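Local coordinates for orotidine 5'-phosphate decarboxylase (Methanocaldococcus jannaschii, PDB 4LUI), which probably catalyses, as a homodimer, the decarboxylation of orotidine 5'-monophosphate to UMP, the last step of de novo UMP biosynthesis, at residues B[132-137]-B[141-146]; B[162-167]-B[173-178]; B[112-117]-B[155-160]. One frame throughout, in Å; residues are numbered along the deposited sequence.

Contact 1 of 3, residues B[132-137]-B[141-146]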
loop_
_atom_site.group_PDB
_atom_site.type_symbol
_atom_site.label_atom_id
_atom_site.label_comp_id
_atom_site.label_asym_id
_atom_site.label_seq_id
_atom_site.Cartn_x
_atom_site.Cartn_y
_atom_site.Cartn_z
ATOM N N THR B 132 -1.519 -3.948 12.969
ATOM C CA THR B 132 -1.436 -5.286 13.554
ATOM C C THR B 132 -2.723 -6.083 13.383
ATOM O O THR B 132 -2.731 -7.302 13.564
ATOM C CB THR B 132 -1.102 -5.265 15.063
ATOM O OG1 THR B 132 -2.174 -4.642 15.785
ATOM C CG2 THR B 132 0.230 -4.531 15.336
ATOM N N GLU B 133 -3.814 -5.403 13.050
ATOM C CA GLU B 133 -5.127 -6.046 13.060
ATOM C C GLU B 133 -6.108 -5.187 12.260
ATOM O O GLU B 133 -6.062 -3.967 12.341
ATOM C CB GLU B 133 -5.578 -6.212 14.519
ATOM C CG GLU B 133 -6.759 -7.141 14.753
ATOM C CD GLU B 133 -6.804 -7.679 16.183
ATOM O OE1 GLU B 133 -5.738 -7.743 16.839
ATOM O OE2 GLU B 133 -7.906 -8.056 16.643
ATOM N N MET B 134 -6.966 -5.833 11.475
ATOM C CA MET B 134 -7.897 -5.141 10.594
ATOM C C MET B 134 -9.296 -5.710 10.785
ATOM O O MET B 134 -9.457 -6.821 11.306
ATOM C CB MET B 134 -7.442 -5.263 9.138
ATOM C CG MET B 134 -6.121 -4.533 8.870
ATOM S SD MET B 134 -5.654 -4.639 7.135
ATOM C CE MET B 134 -6.802 -3.459 6.414
ATOM N N SER B 135 -10.310 -4.960 10.374
ATOM C CA SER B 135 -11.680 -5.325 10.735
ATOM C C SER B 135 -12.580 -5.680 9.560
ATOM O O SER B 135 -13.756 -5.981 9.753
ATOM C CB SER B 135 -12.326 -4.210 11.559
ATOM O OG SER B 135 -12.422 -3.031 10.793
ATOM N N HIS B 136 -12.049 -5.649 8.345
ATOM C CA HIS B 136 -12.850 -6.095 7.203
ATOM C C HIS B 136 -12.980 -7.628 7.219
ATOM O O HIS B 136 -12.136 -8.320 7.795
ATOM C CB HIS B 136 -12.252 -5.602 5.880
ATOM C CG HIS B 136 -10.891 -6.152 5.601
ATOM N ND1 HIS B 136 -9.797 -5.842 6.378
ATOM C CD2 HIS B 136 -10.451 -7.006 4.648
ATOM C CE1 HIS B 136 -8.736 -6.477 5.911
ATOM N NE2 HIS B 136 -9.107 -7.199 4.867
ATOM N N PRO B 137 -14.044 -8.169 6.608
ATOM C CA PRO B 137 -14.268 -9.620 6.653
ATOM C C PRO B 137 -13.071 -10.469 6.199
ATOM O O PRO B 137 -12.804 -11.513 6.799
ATOM C CB PRO B 137 -15.464 -9.809 5.709
ATOM C CG PRO B 137 -16.246 -8.547 5.906
ATOM C CD PRO B 137 -15.211 -7.458 6.053
ATOM N N GLN B 141 -8.979 -14.494 7.344
ATOM C CA GLN B 141 -8.329 -15.650 6.740
ATOM C C GLN B 141 -6.847 -15.796 7.092
ATOM O O GLN B 141 -6.416 -16.863 7.538
ATOM C CB GLN B 141 -8.510 -15.652 5.216
ATOM C CG GLN B 141 -7.962 -16.920 4.559
ATOM C CD GLN B 141 -8.370 -17.093 3.099
ATOM O OE1 GLN B 141 -8.898 -16.178 2.464
ATOM N NE2 GLN B 141 -8.120 -18.283 2.562
ATOM N N PHE B 142 -6.076 -14.737 6.875
ATOM C CA PHE B 142 -4.626 -14.787 7.092
ATOM C C PHE B 142 -4.120 -13.771 8.107
ATOM O O PHE B 142 -3.172 -14.052 8.835
ATOM C CB PHE B 142 -3.886 -14.550 5.772
ATOM C CG PHE B 142 -4.280 -15.496 4.679
ATOM C CD1 PHE B 142 -4.084 -16.859 4.810
ATOM C CD2 PHE B 142 -4.856 -15.009 3.517
ATOM C CE1 PHE B 142 -4.451 -17.722 3.797
ATOM C CE2 PHE B 142 -5.224 -15.865 2.508
ATOM C CZ PHE B 142 -5.021 -17.219 2.646
ATOM N N LEU B 143 -4.710 -12.574 8.126
ATOM C CA LEU B 143 -4.256 -11.531 9.046
ATOM C C LEU B 143 -4.641 -11.828 10.489
ATOM O O LEU B 143 -3.800 -11.783 11.389
ATOM C CB LEU B 143 -4.830 -10.166 8.645
ATOM C CG LEU B 143 -4.013 -9.380 7.626
ATOM C CD1 LEU B 143 -4.827 -8.180 7.157
ATOM C CD2 LEU B 143 -2.689 -8.935 8.250
ATOM N N GLN B 144 -5.919 -12.101 10.727
ATOM C CA GLN B 144 -6.366 -12.282 12.108
ATOM C C GLN B 144 -5.641 -13.410 12.880
ATOM O O GLN B 144 -5.296 -13.219 14.051
ATOM C CB GLN B 144 -7.892 -12.437 12.183
ATOM C CG GLN B 144 -8.461 -12.247 13.596
ATOM C CD GLN B 144 -8.368 -10.808 14.072
ATOM O OE1 GLN B 144 -8.351 -9.874 13.264
ATOM N NE2 GLN B 144 -8.328 -10.621 15.388
ATOM N N PRO B 145 -5.381 -14.573 12.239
ATOM C CA PRO B 145 -4.664 -15.618 12.983
ATOM C C PRO B 145 -3.310 -15.176 13.548
ATOM O O PRO B 145 -2.855 -15.785 14.531
ATOM C CB PRO B 145 -4.444 -16.708 11.927
ATOM C CG PRO B 145 -5.599 -16.539 10.978
ATOM C CD PRO B 145 -5.797 -15.051 10.901
ATOM N N ILE B 146 -2.687 -14.163 12.947
ATOM C CA ILE B 146 -1.381 -13.685 13.409
ATOM C C ILE B 146 -1.447 -12.327 14.114
ATOM O O ILE B 146 -0.428 -11.659 14.286
ATOM C CB ILE B 146 -0.348 -13.601 12.258
ATOM C CG1 ILE B 146 -0.733 -12.502 11.260
ATOM C CG2 ILE B 146 -0.215 -14.953 11.567
ATOM C CD1 ILE B 146 0.370 -12.114 10.286
HETATM O O HOH W 1 -4.111 -9.192 12.219
HETATM O O HOH W 2 -6.680 -8.675 11.349
HETATM O O HOH W 3 -10.825 -7.930 13.497
#
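E133 and Q144 mark the closest backbone approach, their CA atoms 6.4 Å apart, between an irregular chain leaving strand 127-131 and a short 3-10 turn before helix 147-157. The Q144 side chain bridges the gap: CG lies anti to the backbone N (chi1 -164°) and a bend at chi2 turns the amide towards E133. NE2 of Q144 donates to OE2 of E133 at 2.9 Å, almost straight and within the amide plane, yet reaching the carboxylate from above its plane; the two planes are 77° apart. OE1 of E133 forms a salt bridge with R171, so the carboxylate is held from both oxygens. This is the loop after the fifth strand of the TIM barrel, on the substrate side, and it carries S135, which is predicted to bind the substrate. Water lines the polar seam: one molecule accepts from M134 N within hydrogen-bonding reach of Q144 OE1, and a second donates to that OE1 and to M134 O. Beyond the seam, SD of M134 rests on CD1 of L143 at 3.6 Å, and the same methyl lies 4.4 Å from CE1 at the edge of the H136 ring, whose NE2 is hydrogen-bonded to V109 O of the second subunit.

Contact 2 of 3, residues B[162-167]-B[173-178]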
loop_
_atom_site.group_PDB
_atom_site.type_symbol
_atom_site.label_atom_id
_atom_site.label_comp_id
_atom_site.label_asym_id
_atom_site.label_seq_id
_atom_site.Cartn_x
_atom_site.Cartn_y
_atom_site.Cartn_z
ATOM N N ILE B 162 0.503 1.445 17.007
ATOM C CA ILE B 162 -0.127 0.431 16.166
ATOM C C ILE B 162 -1.535 0.858 15.779
ATOM O O ILE B 162 -2.172 1.685 16.459
ATOM C CB ILE B 162 -0.183 -0.938 16.872
ATOM C CG1 ILE B 162 -0.946 -0.839 18.188
ATOM C CG2 ILE B 162 1.223 -1.458 17.137
ATOM C CD1 ILE B 162 -1.163 -2.190 18.847
ATOM N N VAL B 163 -2.015 0.275 14.683
ATOM C CA VAL B 163 -3.378 0.482 14.206
ATOM C C VAL B 163 -4.116 -0.832 14.420
ATOM O O VAL B 163 -3.640 -1.882 14.006
ATOM C CB VAL B 163 -3.387 0.818 12.708
ATOM C CG1 VAL B 163 -4.805 0.769 12.161
ATOM C CG2 VAL B 163 -2.780 2.175 12.475
ATOM N N ALA B 164 -5.259 -0.768 15.091
ATOM C CA ALA B 164 -6.049 -1.958 15.385
ATOM C C ALA B 164 -7.505 -1.546 15.590
ATOM O O ALA B 164 -7.791 -0.378 15.875
ATOM C CB ALA B 164 -5.500 -2.677 16.621
ATOM N N PRO B 165 -8.440 -2.487 15.404
ATOM C CA PRO B 165 -9.868 -2.169 15.486
ATOM C C PRO B 165 -10.416 -2.055 16.904
ATOM O O PRO B 165 -9.821 -2.569 17.856
ATOM C CB PRO B 165 -10.532 -3.372 14.793
ATOM C CG PRO B 165 -9.450 -4.021 14.009
ATOM C CD PRO B 165 -8.220 -3.826 14.829
ATOM N N SER B 166 -11.576 -1.404 17.010
ATOM C CA SER B 166 -12.286 -1.230 18.271
ATOM C C SER B 166 -13.657 -1.926 18.251
ATOM O O SER B 166 -14.532 -1.631 19.072
ATOM C CB SER B 166 -12.475 0.265 18.546
ATOM O OG SER B 166 -13.111 0.894 17.435
ATOM N N THR B 167 -13.838 -2.857 17.320
ATOM C CA THR B 167 -15.099 -3.598 17.214
ATOM C C THR B 167 -15.417 -4.448 18.443
ATOM O O THR B 167 -16.583 -4.762 18.703
ATOM C CB THR B 167 -15.127 -4.486 15.962
ATOM O OG1 THR B 167 -14.010 -5.379 15.983
ATOM C CG2 THR B 167 -15.068 -3.636 14.709
ATOM N N LYS B 173 -8.445 -4.187 24.562
ATOM C CA LYS B 173 -7.688 -4.282 25.806
ATOM C C LYS B 173 -6.562 -5.315 25.696
ATOM O O LYS B 173 -5.445 -5.081 26.152
ATOM C CB LYS B 173 -8.620 -4.609 26.973
ATOM C CG LYS B 173 -7.932 -4.638 28.325
ATOM C CD LYS B 173 -8.942 -4.800 29.445
ATOM C CE LYS B 173 -8.277 -4.751 30.818
ATOM N NZ LYS B 173 -7.470 -5.974 31.099
ATOM N N GLU B 174 -6.849 -6.452 25.070
ATOM C CA GLU B 174 -5.837 -7.489 24.897
ATOM C C GLU B 174 -4.687 -6.997 24.016
ATOM O O GLU B 174 -3.516 -7.256 24.300
ATOM C CB GLU B 174 -6.461 -8.751 24.298
ATOM C CG GLU B 174 -7.416 -9.449 25.235
ATOM C CD GLU B 174 -8.155 -10.598 24.573
ATOM O OE1 GLU B 174 -8.377 -10.540 23.349
ATOM O OE2 GLU B 174 -8.510 -11.562 25.282
ATOM N N ILE B 175 -5.033 -6.292 22.948
ATOM C CA ILE B 175 -4.040 -5.738 22.040
ATOM C C ILE B 175 -3.103 -4.745 22.751
ATOM O O ILE B 175 -1.886 -4.843 22.629
ATOM C CB ILE B 175 -4.721 -5.084 20.816
ATOM C CG1 ILE B 175 -5.467 -6.148 20.004
ATOM C CG2 ILE B 175 -3.706 -4.404 19.936
ATOM C CD1 ILE B 175 -6.482 -5.559 19.038
ATOM N N LYS B 176 -3.672 -3.802 23.500
ATOM C CA LYS B 176 -2.867 -2.834 24.238
ATOM C C LYS B 176 -1.939 -3.524 25.219
ATOM O O LYS B 176 -0.804 -3.089 25.427
ATOM C CB LYS B 176 -3.751 -1.836 24.994
ATOM C CG LYS B 176 -4.219 -0.664 24.159
ATOM C CD LYS B 176 -5.073 0.305 24.967
ATOM C CE LYS B 176 -4.311 0.902 26.140
ATOM N NZ LYS B 176 -3.406 2.010 25.737
ATOM N N GLU B 177 -2.419 -4.604 25.831
ATOM C CA GLU B 177 -1.650 -5.265 26.874
ATOM C C GLU B 177 -0.472 -6.060 26.321
ATOM O O GLU B 177 0.546 -6.199 26.984
ATOM C CB GLU B 177 -2.557 -6.113 27.768
ATOM C CG GLU B 177 -3.523 -5.246 28.589
ATOM C CD GLU B 177 -4.330 -6.028 29.607
ATOM O OE1 GLU B 177 -4.244 -7.274 29.614
ATOM O OE2 GLU B 177 -5.049 -5.391 30.407
ATOM N N ILE B 178 -0.599 -6.543 25.088
ATOM C CA ILE B 178 0.511 -7.220 24.425
ATOM C C ILE B 178 1.511 -6.214 23.840
ATOM O O ILE B 178 2.707 -6.313 24.096
ATOM C CB ILE B 178 0.011 -8.130 23.288
ATOM C CG1 ILE B 178 -0.808 -9.295 23.840
ATOM C CG2 ILE B 178 1.171 -8.640 22.461
ATOM C CD1 ILE B 178 -1.659 -9.983 22.766
#
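I175 meets I162 on the strand and A164 just beyond it with two different methyl groups. Its CG2 touches CD1 of I162 at 3.5 Å, the side chains meeting at a slant, while its CD1 lies 3.9 Å from CB of A164. CG2 is also 4.1 Å from that same CB, so the alanine methyl is met by both ends of the forked isoleucine. The contact is wholly apolar, and all three residues are buried.

Torsions on both sides prepare this fit. In I175, CG1 stands anti to the carbonyl carbon (chi1 -64°), which leaves CG2 anti to the backbone N; CD1 on the longer branch lies against A164, and CG2 lies between A164 and I162. I162 holds CG1 between its backbone N and carbonyl carbon (chi1 58°), and from there the extended CD1 reaches out to the helix. CB of A164 points to the helix, and the CA atoms of A164 and I175 are 7.9 Å apart.

On the outer face of the helix, one turn is clasped by a salt bridge from NZ of K173 to OE2 of E177 at 2.6 Å, reached on the syn side of the carboxylate but tilted 34° out of its plane. K176 extends from another side of the helix to a salt bridge with D206.

Backbone hydrogen bonds fix the chain in the barrel: I162 and, just past the strand, A164 pair with I184 on one flank, and V163 pairs with M130 and T132 on the other. Helix 169-179 thereby packs over the end of strand 161-163 within a beta-alpha-beta unit completed by strand 183-186, with I162 also touching A154 of helix 147-157 and I178 resting against D148, S151 and E152 of that helix.

Contact 3 of 3, residues B[112-117]-B[155-160]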
loop_
_atom_site.group_PDB
_atom_site.type_symbol
_atom_site.label_atom_id
_atom_site.label_comp_id
_atom_site.label_asym_id
_atom_site.label_seq_id
_atom_site.Cartn_x
_atom_site.Cartn_y
_atom_site.Cartn_z
ATOM N N ASP B 112 12.244 -7.030 8.444
ATOM C CA ASP B 112 13.201 -6.225 7.694
ATOM C C ASP B 112 12.504 -5.101 6.939
ATOM O O ASP B 112 13.019 -3.989 6.858
ATOM C CB ASP B 112 14.104 -7.076 6.775
ATOM C CG ASP B 112 13.332 -7.933 5.787
ATOM O OD1 ASP B 112 12.085 -7.998 5.858
ATOM O OD2 ASP B 112 13.999 -8.559 4.936
ATOM N N SER B 113 11.320 -5.387 6.407
ATOM C CA SER B 113 10.569 -4.366 5.681
ATOM C C SER B 113 10.137 -3.236 6.611
ATOM O O SER B 113 10.172 -2.065 6.240
ATOM C CB SER B 113 9.364 -4.985 4.992
ATOM O OG SER B 113 9.798 -5.842 3.962
ATOM N N VAL B 114 9.734 -3.590 7.825
ATOM C CA VAL B 114 9.347 -2.579 8.800
ATOM C C VAL B 114 10.563 -1.746 9.237
ATOM O O VAL B 114 10.509 -0.508 9.262
ATOM C CB VAL B 114 8.655 -3.211 10.018
ATOM C CG1 VAL B 114 8.397 -2.159 11.082
ATOM C CG2 VAL B 114 7.354 -3.899 9.595
ATOM N N LYS B 115 11.656 -2.432 9.548
ATOM C CA LYS B 115 12.915 -1.783 9.933
ATOM C C LYS B 115 13.400 -0.775 8.887
ATOM O O LYS B 115 13.910 0.291 9.228
ATOM C CB LYS B 115 13.990 -2.848 10.175
ATOM C CG LYS B 115 13.888 -3.556 11.520
ATOM C CD LYS B 115 15.020 -4.576 11.676
ATOM C CE LYS B 115 15.205 -5.036 13.119
ATOM N NZ LYS B 115 15.641 -3.916 14.007
ATOM N N ALA B 116 13.235 -1.113 7.610
ATOM C CA ALA B 116 13.636 -0.211 6.531
ATOM C C ALA B 116 12.928 1.136 6.637
ATOM O O ALA B 116 13.541 2.188 6.449
ATOM C CB ALA B 116 13.378 -0.855 5.171
ATOM N N VAL B 117 11.636 1.099 6.941
ATOM C CA VAL B 117 10.879 2.331 7.149
ATOM C C VAL B 117 11.332 3.040 8.432
ATOM O O VAL B 117 11.548 4.253 8.429
ATOM C CB VAL B 117 9.386 2.052 7.211
ATOM C CG1 VAL B 117 8.618 3.339 7.424
ATOM C CG2 VAL B 117 8.944 1.394 5.911
ATOM N N LYS B 155 5.969 -4.472 19.376
ATOM C CA LYS B 155 6.661 -4.229 20.642
ATOM C C LYS B 155 8.170 -4.454 20.518
ATOM O O LYS B 155 8.967 -3.646 21.007
ATOM C CB LYS B 155 6.083 -5.109 21.753
ATOM C CG LYS B 155 6.835 -5.005 23.080
ATOM C CD LYS B 155 6.056 -5.645 24.223
ATOM C CE LYS B 155 5.804 -7.117 23.979
ATOM N NZ LYS B 155 4.852 -7.712 24.974
ATOM N N LYS B 156 8.553 -5.550 19.864
ATOM C CA LYS B 156 9.966 -5.895 19.681
ATOM C C LYS B 156 10.716 -4.811 18.911
ATOM O O LYS B 156 11.811 -4.391 19.314
ATOM C CB LYS B 156 10.090 -7.230 18.939
ATOM C CG LYS B 156 11.517 -7.630 18.616
ATOM C CD LYS B 156 11.556 -8.873 17.740
ATOM C CE LYS B 156 12.993 -9.233 17.381
ATOM N NZ LYS B 156 13.083 -10.435 16.503
ATOM N N LEU B 157 10.120 -4.354 17.813
ATOM C CA LEU B 157 10.752 -3.353 16.956
ATOM C C LEU B 157 10.633 -1.927 17.492
ATOM O O LEU B 157 11.274 -1.016 16.971
ATOM C CB LEU B 157 10.160 -3.410 15.545
ATOM C CG LEU B 157 10.349 -4.730 14.795
ATOM C CD1 LEU B 157 9.671 -4.664 13.422
ATOM C CD2 LEU B 157 11.830 -5.074 14.659
ATOM N N LYS B 158 9.828 -1.739 18.534
ATOM C CA LYS B 158 9.645 -0.423 19.133
ATOM C C LYS B 158 9.118 0.590 18.115
ATOM O O LYS B 158 9.643 1.700 17.996
ATOM C CB LYS B 158 10.949 0.104 19.754
ATOM C CG LYS B 158 11.541 -0.739 20.875
ATOM C CD LYS B 158 12.847 -0.105 21.351
ATOM C CE LYS B 158 13.662 -1.036 22.243
ATOM N NZ LYS B 158 12.976 -1.316 23.522
ATOM N N VAL B 159 8.090 0.212 17.365
ATOM C CA VAL B 159 7.438 1.185 16.503
ATOM C C VAL B 159 6.733 2.219 17.388
ATOM O O VAL B 159 6.587 2.029 18.601
ATOM C CB VAL B 159 6.452 0.520 15.520
ATOM C CG1 VAL B 159 7.195 -0.408 14.558
ATOM C CG2 VAL B 159 5.392 -0.255 16.272
ATOM N N ASP B 160 6.311 3.324 16.790
ATOM C CA ASP B 160 5.741 4.425 17.558
ATOM C C ASP B 160 4.307 4.182 18.005
ATOM O O ASP B 160 3.882 4.712 19.039
ATOM C CB ASP B 160 5.831 5.724 16.759
ATOM C CG ASP B 160 7.253 6.114 16.466
ATOM O OD1 ASP B 160 7.847 6.848 17.284
ATOM O OD2 ASP B 160 7.789 5.660 15.439
#
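With CG anti to the carbonyl carbon (chi1 -62°) and an extended chi2, L157 sets its two methyl groups against V114 and K115 of helix 111-124, while V114 places CG1 anti to its own backbone N (chi1 174°) to receive one of them. CD1 of L157 lies 3.7 Å from CG1 of V114 and almost as near its CB. The other methyl, CD2, lies under the K115 chain: CE of K115 is 3.7 Å away and CG 4.0 Å, so the aliphatic part of an exposed lysine laps over the outer edge of the leucine, crossing it at about a right angle. On the inner side CG1 of V159 comes up to CG1 of V114 at a looser 4.1 Å. V114 is thus touched by residues from both the last turn of helix 147-157 and the chain beyond it.

K158 separates these two residues; it has positive phi (59°) and leaves helical geometry, bringing V159 back towards helix 111-124. L157 O accepts a hydrogen bond from the Q118 side-chain amide, and K156 forms a salt bridge with E111, so polar links accompany the apolar centre. V114 further touches M130 of strand 127-131. Neighbouring outer helices packed together over the strand between them are characteristic of the TIM barrel.

How the contacts relate
All three contacts are largely buried, but they sit in different parts of the fold. Contact 1 lies in a strand-to-helix loop on the substrate side and is the one built from an amide, a carboxylate and waters; contacts 2 and 3 are apolar across their segments. Contact 2 sets a helix against the strand end of its own beta-alpha-beta unit, whereas contact 3 joins two outer helices and has a lysine at its exposed rim. T132 N probably bonds to V163 O, tying contact 1 to contact 2, and K155 NZ probably bonds to I178 O, tying contact 3 to contact 2. Contacts 1 and 3 do not touch, yet both reach the second subunit.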